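Local coordinates for protein BPH (Thiobacillus denitrificans, PDB 5OVS) that assembles into a tetradecameric double ring related to the bacterial proteasome and probably cleaves proteins as an N-terminal-nucleophile hydrolase, at residues 3-8 and 110-115; 9-14 and 185-190; 104-109 and 123-128. One frame throughout, in Å; residues are numbered along the deposited sequence.

Contact 1 of 3, residues 3-8 and 110-115; sequences VTIVRK and DVLIAN
Strands 3-8 and 111-115 face each other from two different sheets, Ile-5 lying over Leu-112, with their short axes 7.4 Å apart at closest and their N-to-C directions 34° apart. This is the centre of the sandwich of the proteasome beta-subunit fold, in which two antiparallel sheets pack face to face between layers of helices. No hydrogen bond crosses the gap, so the joint rests on aliphatic side chains, and branched residues suit it because they fill the space between sheets without bringing in polar groups that would need partners.

Val-3, Ile-5, Leu-112 and Ala-114 all direct their CB atoms into the interface. Leu-112 sends CD1 between its two neighbours: the methyl lies 3.6 Å from Val-3 CG2 and 3.9 Å from Ile-5 CB, and it also comes within 3.4 Å of the carbonyl oxygen Val-3 O. Its CD2 meets Ile-5 CG2. The Leu-112 and Ile-5 side chains slide past one another in opposite directions, whereas Val-3 comes to Leu-112 at a slant. In Ile-5, CG1 stands opposite the backbone N (chi1 -160°), which carries CD1 along the second strand past Leu-112 to Ala-114, whose small side chain leaves room for that methyl. With an alanine here in place of Ile-5, the CD1 contact over Ala-114 would be lost and one flank of Leu-112 would probably be left without its packing partner.

On the reverse face of strand 3-8, Thr-4 and Val-6 turn to helix 159-173, where Thr-4 OG1 is hydrogen-bonded to Ala-163 O. Tyr-137 of the adjoining strand extends the apolar layer beside Val-3 and Leu-112. At the far end, Ile-5 CD1 rests 3.7 Å from Ala-114 CB and 3.4 Å from Ile-113 O.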
loop_
_atom_site.group_PDB
_atom_site.type_symbol
_atom_site.label_atom_id
_atom_site.label_comp_id
_atom_site.label_asym_id
_atom_site.label_seq_id
_atom_site.Cartn_x
_atom_site.Cartn_y
_atom_site.Cartn_z
ATOM N N VAL K 3 2.508 21.069 31.537
ATOM C CA VAL K 3 3.513 21.462 32.518
ATOM C C VAL K 3 3.954 22.889 32.189
ATOM O O VAL K 3 4.078 23.242 31.016
ATOM C CB VAL K 3 4.736 20.523 32.522
ATOM C CG1 VAL K 3 4.375 19.168 33.111
ATOM C CG2 VAL K 3 5.322 20.357 31.127
ATOM N N THR K 4 4.162 23.707 33.209
ATOM C CA THR K 4 4.575 25.076 32.999
ATOM C C THR K 4 5.767 25.439 33.886
ATOM O O THR K 4 6.018 24.833 34.949
ATOM C CB THR K 4 3.432 26.066 33.265
ATOM O OG1 THR K 4 2.986 25.919 34.616
ATOM C CG2 THR K 4 2.243 25.816 32.304
ATOM N N ILE K 5 6.505 26.439 33.434
ATOM C CA ILE K 5 7.651 26.890 34.167
ATOM C C ILE K 5 7.786 28.398 33.978
ATOM O O ILE K 5 7.588 28.913 32.883
ATOM C CB ILE K 5 8.905 26.118 33.728
ATOM C CG1 ILE K 5 9.982 26.231 34.806
ATOM C CG2 ILE K 5 9.369 26.577 32.355
ATOM C CD1 ILE K 5 11.057 25.191 34.681
ATOM N N VAL K 6 8.072 29.094 35.071
ATOM C CA VAL K 6 8.034 30.548 35.098
ATOM C C VAL K 6 9.135 31.107 36.001
ATOM O O VAL K 6 9.448 30.569 37.076
ATOM C CB VAL K 6 6.675 31.069 35.579
ATOM C CG1 VAL K 6 6.660 32.590 35.568
ATOM C CG2 VAL K 6 5.547 30.508 34.718
ATOM N N ARG K 7 9.687 32.214 35.529
ATOM C CA ARG K 7 10.758 32.927 36.157
ATOM C C ARG K 7 10.292 34.380 36.249
ATOM O O ARG K 7 10.090 35.028 35.230
ATOM C CB ARG K 7 11.955 32.792 35.222
ATOM C CG ARG K 7 13.267 33.316 35.749
ATOM C CD ARG K 7 14.177 33.733 34.607
ATOM N NE ARG K 7 15.197 34.637 35.122
ATOM C CZ ARG K 7 16.481 34.342 35.282
ATOM N NH1 ARG K 7 16.962 33.154 34.937
ATOM N NH2 ARG K 7 17.297 35.262 35.779
ATOM N N LYS K 8 10.077 34.900 37.449
ATOM C CA LYS K 8 9.607 36.280 37.566
ATOM C C LYS K 8 9.884 36.848 38.934
ATOM O O LYS K 8 9.620 36.193 39.934
ATOM C CB LYS K 8 8.106 36.366 37.286
ATOM C CG LYS K 8 7.526 37.748 37.520
ATOM C CD LYS K 8 6.034 37.810 37.251
ATOM C CE LYS K 8 5.491 39.186 37.611
ATOM N NZ LYS K 8 4.066 39.383 37.224
ATOM N N ASP K 110 8.763 15.356 26.844
ATOM C CA ASP K 110 9.259 16.705 26.941
ATOM C C ASP K 110 9.291 17.012 28.433
ATOM O O ASP K 110 8.397 16.593 29.164
ATOM C CB ASP K 110 8.323 17.653 26.208
ATOM C CG ASP K 110 8.190 17.319 24.728
ATOM O OD1 ASP K 110 9.220 17.149 24.048
ATOM O OD2 ASP K 110 7.055 17.248 24.227
ATOM N N VAL K 111 10.319 17.698 28.915
ATOM C CA VAL K 111 10.330 18.074 30.334
ATOM C C VAL K 111 10.712 19.518 30.577
ATOM O O VAL K 111 11.383 20.140 29.759
ATOM C CB VAL K 111 11.246 17.166 31.187
ATOM C CG1 VAL K 111 10.934 15.711 30.914
ATOM C CG2 VAL K 111 12.711 17.498 30.939
ATOM N N LEU K 112 10.236 20.043 31.701
ATOM C CA LEU K 112 10.694 21.323 32.209
ATOM C C LEU K 112 11.473 21.048 33.513
ATOM O O LEU K 112 11.109 20.165 34.283
ATOM C CB LEU K 112 9.512 22.249 32.434
ATOM C CG LEU K 112 8.655 22.483 31.176
ATOM C CD1 LEU K 112 7.403 23.254 31.534
ATOM C CD2 LEU K 112 9.446 23.228 30.117
ATOM N N ILE K 113 12.564 21.778 33.715
ATOM C CA ILE K 113 13.452 21.610 34.868
ATOM C C ILE K 113 13.630 22.955 35.557
ATOM O O ILE K 113 14.212 23.872 34.985
ATOM C CB ILE K 113 14.827 21.115 34.433
ATOM C CG1 ILE K 113 14.689 19.745 33.784
ATOM C CG2 ILE K 113 15.793 21.061 35.636
ATOM C CD1 ILE K 113 15.899 19.338 32.991
ATOM N N ALA K 114 13.114 23.063 36.776
ATOM C CA ALA K 114 13.239 24.268 37.575
ATOM C C ALA K 114 14.277 24.042 38.668
ATOM O O ALA K 114 14.208 23.075 39.404
ATOM C CB ALA K 114 11.904 24.615 38.199
ATOM N N ASN K 115 15.249 24.936 38.767
ATOM C CA ASN K 115 16.108 24.984 39.957
ATOM C C ASN K 115 16.612 26.401 40.216
ATOM O O ASN K 115 16.511 27.263 39.340
ATOM C CB ASN K 115 17.251 23.965 39.858
ATOM C CG ASN K 115 18.268 24.313 38.788
ATOM O OD1 ASN K 115 18.990 25.305 38.888
ATOM N ND2 ASN K 115 18.359 23.465 37.778
#

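Contact 2 of 3, residues 9-14 and 185-190; sequences DGRIAI and VMELSP
Arg-11 and Glu-187 lie side by side and point the same way from adjacent antiparallel strands, a non-hydrogen-bonded pair joined by a salt bridge of 3.0 Å between Arg-11 NE and Glu-187 OE2. The guanidinium and carboxylate planes are turned 58° apart, so the grip comes from one nitrogen and one oxygen, not a flat two-pronged pairing. Both chains bend at chi2 to bring their charged ends together. Val-185, on the same face, crosses Arg-11 at a slant, its CG2 3.8 Å from Arg-11 NH1; long, charged residues suit this end of the face, where Glu-187 is exposed and Arg-11 partly so.

The face of Ile-12 and Met-186 is apolar. Ile-12 crosses Met-186 obliquely, CB to CG 4.0 Å, while the thioether chain turns at chi3 so that CE swings back to Ile-12 CG2. From the loop just after the strand, Leu-188 meets Ile-12 at about a right angle, with CD1 3.6 Å from Ile-12 CD1. Behind these side chains, Ile-12 and Met-186 exchange two backbone hydrogen bonds, from Ile-12 N to Met-186 O (2.7 Å) and from Met-186 N to Ile-12 O (2.8 Å). Leu-188 N adds a third, to Gly-10 O, whose residue turns with a positive phi that glycine adopts easily.

Strand 182-187 thus borders strand 11-16 in the four-stranded sheet; Ala-13 and Val-185 face Glu-160 of helix 159-173, while Ile-12 and Met-186 face Ala-114 of strand 111-115.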
loop_
_atom_site.group_PDB
_atom_site.type_symbol
_atom_site.label_atom_id
_atom_site.label_comp_id
_atom_site.label_asym_id
_atom_site.label_seq_id
_atom_site.Cartn_x
_atom_site.Cartn_y
_atom_site.Cartn_z
ATOM N N ASP K 9 10.399 38.079 38.956
ATOM C CA ASP K 9 10.690 38.819 40.192
ATOM C C ASP K 9 11.574 38.074 41.209
ATOM O O ASP K 9 11.258 38.043 42.399
ATOM C CB ASP K 9 9.384 39.260 40.872
ATOM C CG ASP K 9 8.587 40.242 40.040
ATOM O OD1 ASP K 9 9.178 41.022 39.271
ATOM O OD2 ASP K 9 7.354 40.250 40.181
ATOM N N GLY K 10 12.677 37.494 40.736
ATOM C CA GLY K 10 13.631 36.795 41.609
ATOM C C GLY K 10 13.141 35.453 42.141
ATOM O O GLY K 10 13.747 34.875 43.047
ATOM N N ARG K 11 12.063 34.950 41.545
ATOM C CA ARG K 11 11.370 33.749 41.997
ATOM C C ARG K 11 11.205 32.815 40.802
ATOM O O ARG K 11 10.990 33.281 39.690
ATOM C CB ARG K 11 9.985 34.132 42.510
ATOM C CG ARG K 11 9.923 34.606 43.947
ATOM C CD ARG K 11 9.590 33.425 44.828
ATOM N NE ARG K 11 9.162 33.777 46.174
ATOM C CZ ARG K 11 7.902 33.724 46.618
ATOM N NH1 ARG K 11 6.886 33.345 45.834
ATOM N NH2 ARG K 11 7.647 34.073 47.876
ATOM N N ILE K 12 11.269 31.507 41.040
ATOM C CA ILE K 12 11.097 30.518 39.989
ATOM C C ILE K 12 9.967 29.595 40.394
ATOM O O ILE K 12 9.917 29.143 41.531
ATOM C CB ILE K 12 12.402 29.735 39.738
ATOM C CG1 ILE K 12 13.361 30.584 38.900
ATOM C CG2 ILE K 12 12.134 28.410 39.047
ATOM C CD1 ILE K 12 14.785 30.065 38.852
ATOM N N ALA K 13 9.045 29.336 39.464
ATOM C CA ALA K 13 7.937 28.428 39.729
ATOM C C ALA K 13 7.766 27.404 38.631
ATOM O O ALA K 13 8.239 27.586 37.514
ATOM C CB ALA K 13 6.647 29.189 39.928
ATOM N N ILE K 14 7.103 26.310 38.984
ATOM C CA ILE K 14 6.882 25.203 38.072
ATOM C C ILE K 14 5.554 24.556 38.443
ATOM O O ILE K 14 5.237 24.415 39.633
ATOM C CB ILE K 14 8.066 24.204 38.093
ATOM C CG1 ILE K 14 7.901 23.143 37.004
ATOM C CG2 ILE K 14 8.247 23.559 39.467
ATOM C CD1 ILE K 14 9.126 22.285 36.792
ATOM N N VAL K 185 7.490 26.473 44.149
ATOM C CA VAL K 185 8.150 27.753 43.959
ATOM C C VAL K 185 9.469 27.768 44.735
ATOM O O VAL K 185 9.592 27.140 45.792
ATOM C CB VAL K 185 7.228 28.929 44.376
ATOM C CG1 VAL K 185 7.016 28.973 45.878
ATOM C CG2 VAL K 185 7.769 30.262 43.866
ATOM N N MET K 186 10.459 28.467 44.187
ATOM C CA MET K 186 11.759 28.602 44.831
ATOM C C MET K 186 12.391 29.936 44.480
ATOM O O MET K 186 11.948 30.627 43.552
ATOM C CB MET K 186 12.679 27.460 44.401
ATOM C CG MET K 186 13.204 27.582 42.979
ATOM S SD MET K 186 13.591 25.997 42.212
ATOM C CE MET K 186 11.920 25.474 41.815
ATOM N N GLU K 187 13.443 30.279 45.218
ATOM C CA GLU K 187 14.144 31.536 45.018
ATOM C C GLU K 187 15.173 31.394 43.886
ATOM O O GLU K 187 15.839 30.365 43.761
ATOM C CB GLU K 187 14.831 31.983 46.319
ATOM C CG GLU K 187 13.936 32.002 47.558
ATOM C CD GLU K 187 12.664 32.830 47.379
ATOM O OE1 GLU K 187 12.632 33.999 47.832
ATOM O OE2 GLU K 187 11.694 32.317 46.785
ATOM N N LEU K 188 15.271 32.427 43.049
ATOM C CA LEU K 188 16.333 32.532 42.066
ATOM C C LEU K 188 17.615 32.778 42.841
ATOM O O LEU K 188 17.665 33.661 43.696
ATOM C CB LEU K 188 16.054 33.705 41.141
ATOM C CG LEU K 188 17.056 34.010 40.032
ATOM C CD1 LEU K 188 16.993 32.940 38.959
ATOM C CD2 LEU K 188 16.782 35.383 39.430
ATOM N N SER K 189 18.652 32.001 42.570
ATOM C CA SER K 189 19.862 32.110 43.368
ATOM C C SER K 189 20.571 33.415 43.017
ATOM O O SER K 189 20.419 33.933 41.911
ATOM C CB SER K 189 20.770 30.891 43.175
ATOM O OG SER K 189 21.298 30.851 41.871
ATOM N N PRO K 190 21.339 33.963 43.968
ATOM C CA PRO K 190 21.957 35.266 43.752
ATOM C C PRO K 190 23.164 35.278 42.821
ATOM O O PRO K 190 23.752 36.331 42.618
ATOM C CB PRO K 190 22.382 35.684 45.161
ATOM C CG PRO K 190 22.582 34.407 45.901
ATOM C CD PRO K 190 21.591 33.439 45.324
#

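Contact 3 of 3, residues 104-109 and 123-128; sequences LESSRM and AAHRTV
Ala-124 and Ser-107 tie two loops together at one end of the five-stranded sheet, where a type I beta turn from Ala-123 to Arg-126 links strands 118-122 and 128-131. The turn opens at Ala-123, whose carbonyl O receives Arg-126 N at 2.9 Å.

Ala-124 follows, meeting the other loop through both its carbonyl and its methyl. Its O accepts from Ser-107 N at 2.7 Å, nearly straight at the hydrogen (173°), and its small CB sits 3.3 Å from Ser-106 OG. That hydroxyl, opposite its own backbone N (chi1 -170°), accepts from Arg-108 N in an ST turn, which fixes the facing loop just where the methyl presses against it; a short side chain suits both places.

His-125 lays its ring beside the backbone of the other loop: Leu-104 O is at the ring edge near CD2, 3.4 Å away, and Ser-106 OG lies above one face, offset toward the rim. Asp-102 OD2, just before residues 104-109, is hydrogen-bonded to His-125 NE2, which restrains the rotation of the imidazole.

Arg-126 reaches across to the other loop. Bent at chi3 (-48°), its chain brings the guanidinium end-on to a single backbone oxygen, Glu-105 O, which is 2.7 Å from Arg-126 NH2 and 2.8 Å from NH1; the oxygen lies close to the guanidinium plane. NH2 is in the Glu-105 carbonyl plane, on a lone pair; NH1 is tilted from it. NH1 also gives a hydrogen bond to Ser-107 OG at 2.9 Å, a hydroxyl shared with His-85 ND1 of helix 74-91. A long side chain with several N-H donors suits these two acceptors.

The last two residues also meet a neighbouring subunit: Thr-127 OG1 hydrogen-bonds to its Thr-53 OG1, and Val-128 O to its Asn-34 ND2.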
loop_
_atom_site.group_PDB
_atom_site.type_symbol
_atom_site.label_atom_id
_atom_site.label_comp_id
_atom_site.label_asym_id
_atom_site.label_seq_id
_atom_site.Cartn_x
_atom_site.Cartn_y
_atom_site.Cartn_z
ATOM N N LEU K 104 16.802 12.872 14.854
ATOM C CA LEU K 104 17.345 12.130 15.982
ATOM C C LEU K 104 16.290 11.215 16.592
ATOM O O LEU K 104 15.094 11.317 16.277
ATOM C CB LEU K 104 17.840 13.104 17.048
ATOM C CG LEU K 104 18.908 14.107 16.616
ATOM C CD1 LEU K 104 18.909 15.325 17.528
ATOM C CD2 LEU K 104 20.282 13.462 16.589
ATOM N N GLU K 105 16.738 10.311 17.463
ATOM C CA GLU K 105 15.823 9.443 18.193
ATOM C C GLU K 105 15.065 10.287 19.209
ATOM O O GLU K 105 15.643 11.154 19.865
ATOM C CB GLU K 105 16.566 8.293 18.886
ATOM C CG GLU K 105 17.011 7.172 17.951
ATOM C CD GLU K 105 17.783 6.060 18.664
ATOM O OE1 GLU K 105 17.654 5.930 19.895
ATOM O OE2 GLU K 105 18.525 5.301 17.995
ATOM N N SER K 106 13.763 10.059 19.300
ATOM C CA SER K 106 12.935 10.684 20.318
ATOM C C SER K 106 13.141 9.967 21.655
ATOM O O SER K 106 13.285 8.746 21.698
ATOM C CB SER K 106 11.460 10.607 19.902
ATOM O OG SER K 106 10.638 11.394 20.748
ATOM N N SER K 107 13.161 10.726 22.743
ATOM C CA SER K 107 13.017 10.142 24.069
ATOM C C SER K 107 11.533 10.051 24.469
ATOM O O SER K 107 11.208 9.545 25.541
ATOM C CB SER K 107 13.837 10.927 25.095
ATOM O OG SER K 107 15.210 10.962 24.720
ATOM N N ARG K 108 10.648 10.542 23.601
ATOM C CA ARG K 108 9.194 10.461 23.766
ATOM C C ARG K 108 8.613 11.277 24.919
ATOM O O ARG K 108 7.419 11.162 25.211
ATOM C CB ARG K 108 8.729 9.009 23.905
ATOM C CG ARG K 108 9.228 8.085 22.813
ATOM C CD ARG K 108 8.710 8.476 21.447
ATOM N NE ARG K 108 8.828 7.331 20.549
ATOM C CZ ARG K 108 7.819 6.553 20.143
ATOM N NH1 ARG K 108 6.560 6.798 20.512
ATOM N NH2 ARG K 108 8.068 5.527 19.331
ATOM N N MET K 109 9.423 12.110 25.561
ATOM C CA MET K 109 8.916 12.978 26.595
ATOM C C MET K 109 9.521 14.356 26.439
ATOM O O MET K 109 10.625 14.516 25.932
ATOM C CB MET K 109 9.222 12.403 27.972
ATOM C CG MET K 109 10.639 11.919 28.109
ATOM S SD MET K 109 11.136 11.679 29.811
ATOM C CE MET K 109 12.836 11.201 29.548
ATOM N N ALA K 123 13.180 19.019 25.167
ATOM C CA ALA K 123 12.164 18.426 24.323
ATOM C C ALA K 123 12.585 16.991 24.008
ATOM O O ALA K 123 13.712 16.587 24.314
ATOM C CB ALA K 123 11.975 19.243 23.056
ATOM N N ALA K 124 11.674 16.240 23.400
ATOM C CA ALA K 124 11.838 14.799 23.160
ATOM C C ALA K 124 13.096 14.422 22.372
ATOM O O ALA K 124 13.657 13.342 22.577
ATOM C CB ALA K 124 10.597 14.252 22.456
ATOM N N HIS K 125 13.542 15.308 21.484
ATOM C CA HIS K 125 14.748 15.068 20.700
ATOM C C HIS K 125 16.016 15.641 21.370
ATOM O O HIS K 125 17.004 15.941 20.692
ATOM C CB HIS K 125 14.546 15.612 19.293
ATOM C CG HIS K 125 13.426 14.940 18.556
ATOM N ND1 HIS K 125 12.150 15.458 18.502
ATOM C CD2 HIS K 125 13.385 13.769 17.872
ATOM C CE1 HIS K 125 11.375 14.647 17.802
ATOM N NE2 HIS K 125 12.098 13.612 17.413
ATOM N N ARG K 126 15.973 15.758 22.700
ATOM C CA ARG K 126 17.075 16.260 23.536
ATOM C C ARG K 126 17.501 17.709 23.239
ATOM O O ARG K 126 18.645 18.107 23.486
ATOM C CB ARG K 126 18.241 15.269 23.559
ATOM C CG ARG K 126 17.874 14.045 24.400
ATOM C CD ARG K 126 18.733 12.819 24.134
ATOM N NE ARG K 126 18.886 12.517 22.715
ATOM C CZ ARG K 126 17.923 12.038 21.929
ATOM N NH1 ARG K 126 16.697 11.803 22.392
ATOM N NH2 ARG K 126 18.184 11.801 20.651
ATOM N N THR K 127 16.541 18.487 22.756
ATOM C CA THR K 127 16.704 19.905 22.555
ATOM C C THR K 127 16.631 20.600 23.889
ATOM O O THR K 127 15.540 20.802 24.405
ATOM C CB THR K 127 15.540 20.463 21.707
ATOM O OG1 THR K 127 15.350 19.634 20.558
ATOM C CG2 THR K 127 15.805 21.903 21.293
ATOM N N VAL K 128 17.779 20.961 24.444
ATOM C CA VAL K 128 17.835 21.624 25.742
ATOM C C VAL K 128 17.798 23.128 25.574
ATOM O O VAL K 128 18.555 23.684 24.787
ATOM C CB VAL K 128 19.127 21.290 26.520
ATOM C CG1 VAL K 128 19.085 21.930 27.897
ATOM C CG2 VAL K 128 19.334 19.793 26.609
#

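How the contacts relate
Contacts 1 and 2 share the four-stranded sheet: strands 3-8 and 11-16 are consecutive neighbours in it, linked by a probable hydrogen bond of 2.7 Å between Val-6 O and Ala-13 N, and the two centres lie about 11 Å apart. Contact 1 joins that sheet to the five-stranded one. Contact 3 sits at the end of the latter, about 16 Å from contact 1 between centres, and meets it where Asp-110 OD1 lies 2.7 Å from Ala-124 N, a probable hydrogen bond. Contacts 2 and 3 are about 26 Å apart, centre to centre, on opposite sides of the chain's middle. Strand 3-8 begins near the N-terminus, which carries the nucleophile in active relatives.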